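Local coordinates for protein glutamine cyclotransferase (Porphyromonas gingivalis W83, PDB 6QQL) that probably converts N-terminal glutamine of peptides to pyroglutamate as a zinc-dependent glutaminyl cyclase of the M28 zinc-peptidase family, at residues Pro45-Thr50 / Thr125-Gly130; Cys115-Asn120 / Asp280-Gln285. All blocks are in the same frame, centred on the assembly; numbering follows the deposited sequence.

Interaction 2 contributes a ligand to the zinc site, and interaction 1 lies next to it, with centres about 13 Å apart. Both draw on the long loop between strand 102-108 and helix 131-149. In interaction 1 the end of this loop, 125-130, meets the loop 45-50. In interaction 2 an earlier piece, 115-120, meets 280-285, where His283 NE2 lies 2.1 Å from the zinc ion. Phe128 joins the two. Phe128 CD2 lies 3.7 Å from Thr284 O, and Phe128 CZ lies 4.0 Å from His283 CD2. Glu126 O is 3.1 Å from Cys115 N, a probable hydrogen bond. The nearest atom of the Phe128 side chain is about 6 Å from the zinc ion.

Interaction 1. Residues Pro45-Thr50 / Thr125-Gly130; sequences PRIPGT and TETFDG
Arg46 reaches the backbone of Asp129 and Gly130 with its guanidinium group. CG sits beside the backbone N (chi1 -85°), and the chain then bends at chi2 and chi3. From CB through CG, CD and NE the chain spans the gap without touching 125-130. Arg46 CZ is the first atom to come close, 3.5 Å from Asp129 O. Past it, the carbonyl oxygens lie at the edge of the guanidinium, near its plane. Arg46 NH1 donates weakly to Asp129 O at 3.1 Å. Arg46 NH2 donates weakly to Asp129 O at 3.0 Å. Arg46 NH2 also donates weakly to Gly130 O at 3.3 Å. None of the three is straight; the N-H...O angles run from 122° to 135°. Arg46 NH1 also donates to Gly44 O, its stronger partner, so the guanidinium group bridges two loops.

Van der Waals contacts continue the interface toward Thr127. Pro45 CB lies 3.7 Å from Phe128 O. Pro45 CG lies 3.9 Å from Thr127 OG1, and the Pro45 and Thr127 side chains cross at about a right angle. Ile47 CD1 meets Thr127 CG2 at 3.8 Å, methyl to methyl. Ile47 also starts a type II turn that ends at Thr50, and its O accepts from both N and OG1 of Thr50.

The contact joins the loop before helix 51-66 to the loop before helix 131-149, close to the zinc ligand Asp133. Gly130 is the N-cap residue of the second helix and has positive phi. The Phe128 side chain leaves the backbone away from 45-50, and its ring packs near His283. The chemistry is a buried cation shared among main-chain carbonyls. It does not use the Asp129 carboxylate, whose OD1 is 6.0 Å from Arg46 NH1, so any attraction between these charges would act only at long range.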
loop_
_atom_site.group_PDB
_atom_site.type_symbol
_atom_site.label_atom_id
_atom_site.label_comp_id
_atom_site.label_asym_id
_atom_site.label_seq_id
_atom_site.Cartn_x
_atom_site.Cartn_y
_atom_site.Cartn_z
ATOM N N PRO A 45 16.988 2.704 2.391
ATOM C CA PRO A 45 16.009 2.788 1.304
ATOM C C PRO A 45 15.769 1.429 0.671
ATOM O O PRO A 45 16.710 0.712 0.333
ATOM C CB PRO A 45 16.673 3.742 0.314
ATOM C CG PRO A 45 17.709 4.470 1.113
ATOM C CD PRO A 45 18.187 3.509 2.133
ATOM N N ARG A 46 14.494 1.080 0.493
ATOM C CA ARG A 46 14.150 -0.215 -0.081
ATOM C C ARG A 46 14.147 -0.121 -1.602
ATOM O O ARG A 46 13.180 -0.447 -2.284
ATOM C CB ARG A 46 12.814 -0.697 0.453
ATOM C CG ARG A 46 12.935 -1.414 1.763
ATOM C CD ARG A 46 13.051 -0.429 2.897
ATOM N NE ARG A 46 11.923 0.490 2.820
ATOM C CZ ARG A 46 11.920 1.743 3.254
ATOM N NH1 ARG A 46 12.996 2.260 3.831
ATOM N NH2 ARG A 46 10.826 2.479 3.096
ATOM N N ILE A 47 15.281 0.319 -2.126
ATOM C CA ILE A 47 15.452 0.491 -3.563
ATOM C C ILE A 47 15.655 -0.855 -4.245
ATOM O O ILE A 47 16.579 -1.599 -3.880
ATOM C CB ILE A 47 16.613 1.436 -3.854
ATOM C CG1 ILE A 47 16.242 2.838 -3.377
ATOM C CG2 ILE A 47 17.018 1.352 -5.322
ATOM C CD1 ILE A 47 17.423 3.801 -3.317
ATOM N N PRO A 48 14.826 -1.202 -5.231
ATOM C CA PRO A 48 15.014 -2.468 -5.943
ATOM C C PRO A 48 16.449 -2.606 -6.419
ATOM O O PRO A 48 17.028 -1.675 -6.994
ATOM C CB PRO A 48 14.039 -2.356 -7.116
ATOM C CG PRO A 48 12.987 -1.406 -6.640
ATOM C CD PRO A 48 13.679 -0.434 -5.750
ATOM N N GLY A 49 17.035 -3.774 -6.141
ATOM C CA GLY A 49 18.394 -4.110 -6.505
ATOM C C GLY A 49 19.397 -3.942 -5.383
ATOM O O GLY A 49 20.419 -4.618 -5.381
ATOM N N THR A 50 19.113 -3.087 -4.413
ATOM C CA THR A 50 20.057 -2.796 -3.347
ATOM C C THR A 50 19.934 -3.804 -2.206
ATOM O O THR A 50 18.969 -4.563 -2.113
ATOM C CB THR A 50 19.811 -1.391 -2.828
ATOM O OG1 THR A 50 18.543 -1.365 -2.169
ATOM C CG2 THR A 50 19.774 -0.444 -4.000
ATOM N N THR A 125 19.706 13.843 -7.018
ATOM C CA THR A 125 20.462 12.629 -7.289
ATOM C C THR A 125 20.506 11.671 -6.108
ATOM O O THR A 125 20.996 10.548 -6.269
ATOM C CB THR A 125 21.902 12.976 -7.672
ATOM O OG1 THR A 125 22.452 13.855 -6.681
ATOM C CG2 THR A 125 21.937 13.675 -9.033
ATOM N N GLU A 126 19.990 12.072 -4.947
ATOM C CA GLU A 126 20.177 11.370 -3.682
ATOM C C GLU A 126 18.925 10.603 -3.266
ATOM O O GLU A 126 17.858 10.713 -3.873
ATOM C CB GLU A 126 20.605 12.351 -2.585
ATOM C CG GLU A 126 21.726 13.281 -3.026
ATOM C CD GLU A 126 23.064 12.551 -3.197
ATOM O OE1 GLU A 126 23.422 11.741 -2.313
ATOM O OE2 GLU A 126 23.743 12.758 -4.230
ATOM N N THR A 127 19.089 9.775 -2.238
ATOM C CA THR A 127 18.047 8.870 -1.780
ATOM C C THR A 127 17.287 9.433 -0.574
ATOM O O THR A 127 17.733 10.371 0.102
ATOM C CB THR A 127 18.641 7.498 -1.439
ATOM O OG1 THR A 127 19.503 7.608 -0.298
ATOM C CG2 THR A 127 19.416 6.961 -2.616
ATOM N N PHE A 128 16.097 8.865 -0.339
ATOM C CA PHE A 128 15.261 9.246 0.794
ATOM C C PHE A 128 14.673 7.991 1.437
ATOM O O PHE A 128 14.804 6.883 0.917
ATOM C CB PHE A 128 14.164 10.244 0.379
ATOM C CG PHE A 128 13.100 9.667 -0.516
ATOM C CD1 PHE A 128 13.348 9.442 -1.859
ATOM C CD2 PHE A 128 11.829 9.390 -0.019
ATOM C CE1 PHE A 128 12.350 8.926 -2.687
ATOM C CE2 PHE A 128 10.835 8.880 -0.841
ATOM C CZ PHE A 128 11.097 8.649 -2.173
ATOM N N ASP A 129 14.038 8.168 2.599
ATOM C CA ASP A 129 13.633 7.031 3.419
ATOM C C ASP A 129 12.333 6.397 2.939
ATOM O O ASP A 129 12.118 5.198 3.156
ATOM C CB ASP A 129 13.466 7.455 4.882
ATOM C CG ASP A 129 14.796 7.682 5.597
ATOM O OD1 ASP A 129 15.870 7.374 5.025
ATOM O OD2 ASP A 129 14.748 8.168 6.754
ATOM N N GLY A 130 11.443 7.189 2.337
ATOM C CA GLY A 130 10.127 6.722 1.951
ATOM C C GLY A 130 9.343 6.126 3.103
ATOM O O GLY A 130 8.722 5.066 2.962
#

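Interaction 2. Residues Cys115-Asn120 / Asp280-Gln285. With ZN (zinc ion), chain C.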
loop_
_atom_site.group_PDB
_atom_site.type_symbol
_atom_site.label_atom_id
_atom_site.label_comp_id
_atom_site.label_asym_id
_atom_site.label_seq_id
_atom_site.Cartn_x
_atom_site.Cartn_y
_atom_site.Cartn_z
ATOM N N CYS A 115 14.890 11.481 -4.527
ATOM C CA CYS A 115 13.933 12.544 -4.214
ATOM C C CYS A 115 13.970 13.576 -5.348
ATOM O O CYS A 115 14.540 14.664 -5.239
ATOM C CB CYS A 115 14.205 13.143 -2.835
ATOM S SG CYS A 115 15.934 13.312 -2.239
ATOM N N ASP A 116 13.322 13.207 -6.464
ATOM C CA ASP A 116 13.218 14.027 -7.671
ATOM C C ASP A 116 12.527 15.359 -7.452
ATOM O O ASP A 116 12.584 16.224 -8.334
ATOM C CB ASP A 116 12.386 13.323 -8.715
ATOM C CG ASP A 116 12.839 11.968 -8.949
ATOM O OD1 ASP A 116 13.986 11.841 -9.406
ATOM O OD2 ASP A 116 12.061 11.046 -8.640
ATOM N N GLN A 117 11.776 15.495 -6.366
ATOM C CA GLN A 117 10.934 16.654 -6.142
ATOM C C GLN A 117 11.368 17.412 -4.896
ATOM O O GLN A 117 10.557 18.119 -4.294
ATOM C CB GLN A 117 9.480 16.205 -6.006
ATOM C CG GLN A 117 9.042 15.176 -7.034
ATOM C CD GLN A 117 8.431 15.812 -8.250
ATOM O OE1 GLN A 117 7.716 16.809 -8.150
ATOM N NE2 GLN A 117 8.713 15.249 -9.415
ATOM N N ASP A 118 12.628 17.268 -4.493
ATOM C CA ASP A 118 13.137 17.998 -3.341
ATOM C C ASP A 118 13.205 19.482 -3.653
ATOM O O ASP A 118 13.498 19.878 -4.784
ATOM C CB ASP A 118 14.525 17.483 -2.952
ATOM C CG ASP A 118 14.927 17.863 -1.518
ATOM O OD1 ASP A 118 14.427 17.232 -0.548
ATOM O OD2 ASP A 118 15.762 18.793 -1.363
ATOM N N ALA A 119 12.924 20.308 -2.641
ATOM C CA ALA A 119 12.974 21.753 -2.849
ATOM C C ALA A 119 14.353 22.198 -3.306
ATOM O O ALA A 119 14.473 23.178 -4.056
ATOM C CB ALA A 119 12.580 22.493 -1.572
ATOM N N ASN A 120 15.403 21.480 -2.875
ATOM C CA ASN A 120 16.775 21.779 -3.254
ATOM C C ASN A 120 17.160 20.898 -4.429
ATOM O O ASN A 120 17.358 19.687 -4.241
ATOM C CB ASN A 120 17.728 21.534 -2.082
ATOM C CG ASN A 120 19.195 21.605 -2.494
ATOM O OD1 ASN A 120 19.553 22.301 -3.443
ATOM N ND2 ASN A 120 20.044 20.875 -1.785
ATOM N N ASP A 280 3.537 17.600 0.452
ATOM C CA ASP A 280 4.812 18.193 0.065
ATOM C C ASP A 280 6.014 17.308 0.362
ATOM O O ASP A 280 7.088 17.549 -0.199
ATOM C CB ASP A 280 4.979 19.518 0.785
ATOM C CG ASP A 280 3.700 20.298 0.838
ATOM O OD1 ASP A 280 2.962 20.330 -0.174
ATOM O OD2 ASP A 280 3.404 20.818 1.932
ATOM N N HIS A 281 5.852 16.251 1.146
ATOM C CA HIS A 281 6.976 15.368 1.423
ATOM C C HIS A 281 7.221 14.371 0.301
ATOM O O HIS A 281 8.226 13.646 0.346
ATOM C CB HIS A 281 6.718 14.613 2.723
ATOM C CG HIS A 281 5.542 13.699 2.636
ATOM N ND1 HIS A 281 4.271 14.157 2.377
ATOM C CD2 HIS A 281 5.445 12.353 2.726
ATOM C CE1 HIS A 281 3.437 13.134 2.328
ATOM N NE2 HIS A 281 4.125 12.028 2.540
ATOM N N TRP A 282 6.346 14.344 -0.700
ATOM C CA TRP A 282 6.352 13.287 -1.705
ATOM C C TRP A 282 7.603 13.354 -2.574
ATOM O O TRP A 282 7.929 14.403 -3.132
ATOM C CB TRP A 282 5.094 13.411 -2.556
ATOM C CG TRP A 282 5.052 12.591 -3.768
ATOM C CD1 TRP A 282 4.919 11.237 -3.835
ATOM C CD2 TRP A 282 5.091 13.066 -5.124
ATOM N NE1 TRP A 282 4.905 10.834 -5.148
ATOM C CE2 TRP A 282 5.000 11.935 -5.962
ATOM C CE3 TRP A 282 5.197 14.334 -5.710
ATOM C CZ2 TRP A 282 5.008 12.037 -7.363
ATOM C CZ3 TRP A 282 5.220 14.430 -7.104
ATOM C CH2 TRP A 282 5.119 13.286 -7.908
ATOM N N HIS A 283 8.301 12.222 -2.679
ATOM C CA HIS A 283 9.530 12.120 -3.462
ATOM C C HIS A 283 10.486 13.251 -3.092
ATOM O O HIS A 283 11.103 13.906 -3.935
ATOM C CB HIS A 283 9.210 12.084 -4.950
ATOM C CG HIS A 283 8.461 10.850 -5.347
ATOM N ND1 HIS A 283 7.938 10.665 -6.606
ATOM C CD2 HIS A 283 8.144 9.738 -4.642
ATOM C CE1 HIS A 283 7.326 9.497 -6.657
ATOM N NE2 HIS A 283 7.433 8.913 -5.478
ATOM N N THR A 284 10.655 13.404 -1.782
ATOM C CA THR A 284 11.295 14.527 -1.124
ATOM C C THR A 284 12.030 13.967 0.083
ATOM O O THR A 284 11.554 13.028 0.725
ATOM C CB THR A 284 10.237 15.565 -0.703
ATOM O OG1 THR A 284 9.893 16.407 -1.809
ATOM C CG2 THR A 284 10.651 16.389 0.508
ATOM N N GLN A 285 13.184 14.548 0.392
ATOM C CA GLN A 285 13.948 14.081 1.539
ATOM C C GLN A 285 13.140 14.140 2.835
ATOM O O GLN A 285 13.477 13.432 3.784
ATOM C CB GLN A 285 15.229 14.905 1.646
ATOM C CG GLN A 285 16.442 14.154 2.167
ATOM C CD GLN A 285 17.660 15.073 2.344
ATOM O OE1 GLN A 285 17.572 16.288 2.110
ATOM N NE2 GLN A 285 18.801 14.496 2.753
HETATM ZN ZN ZN C . 6.264 7.281 -4.928
HETATM O O HOH W 1 16.926 18.727 1.869
#
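Gln117 and His283 meet through the backbone. Gln117 N donates to His283 O at 3.0 Å, nearly in line with the carbonyl (C=O...N angle 162°). Their side chains lie side by side and point the same way, with Gln117 CG 3.7 Å from His283 CB. His283 NE2 binds the zinc ion at 2.1 Å, together with Asp133 and Asp167. His283 ND1 is hydrogen-bonded to Tyr171 OH. Trp282 NE1 sits over the centre of the His283 ring, 3.1 Å above its plane. The imidazole is held by the metal and by the hydrogen bond to Tyr171 OH, and Trp282 covers one face.

Beyond CG, the Gln117 chain bends at chi2. This brings Gln117 OE1 to 3.6 Å from Trp282 CZ3, with the amide and indole planes 41° apart. One residue further on, Asp118 OD1 accepts from Gln285 N at 3.1 Å, on its anti side. The other oxygen, OD2, takes the Asn120 N-H from above the carboxylate plane, closing an Asx turn. A water links OD2, weakly, to Gln285 OE1.

A type I turn from Cys115 to Asp118 shapes this segment. Cys115 CB packs 3.6 Å from Thr284 CA. Asp116 forms a salt bridge with Arg112. The 115-120 loop thus grips the main chain on both sides of Thr284 and ties down the backbone that carries the zinc ligand.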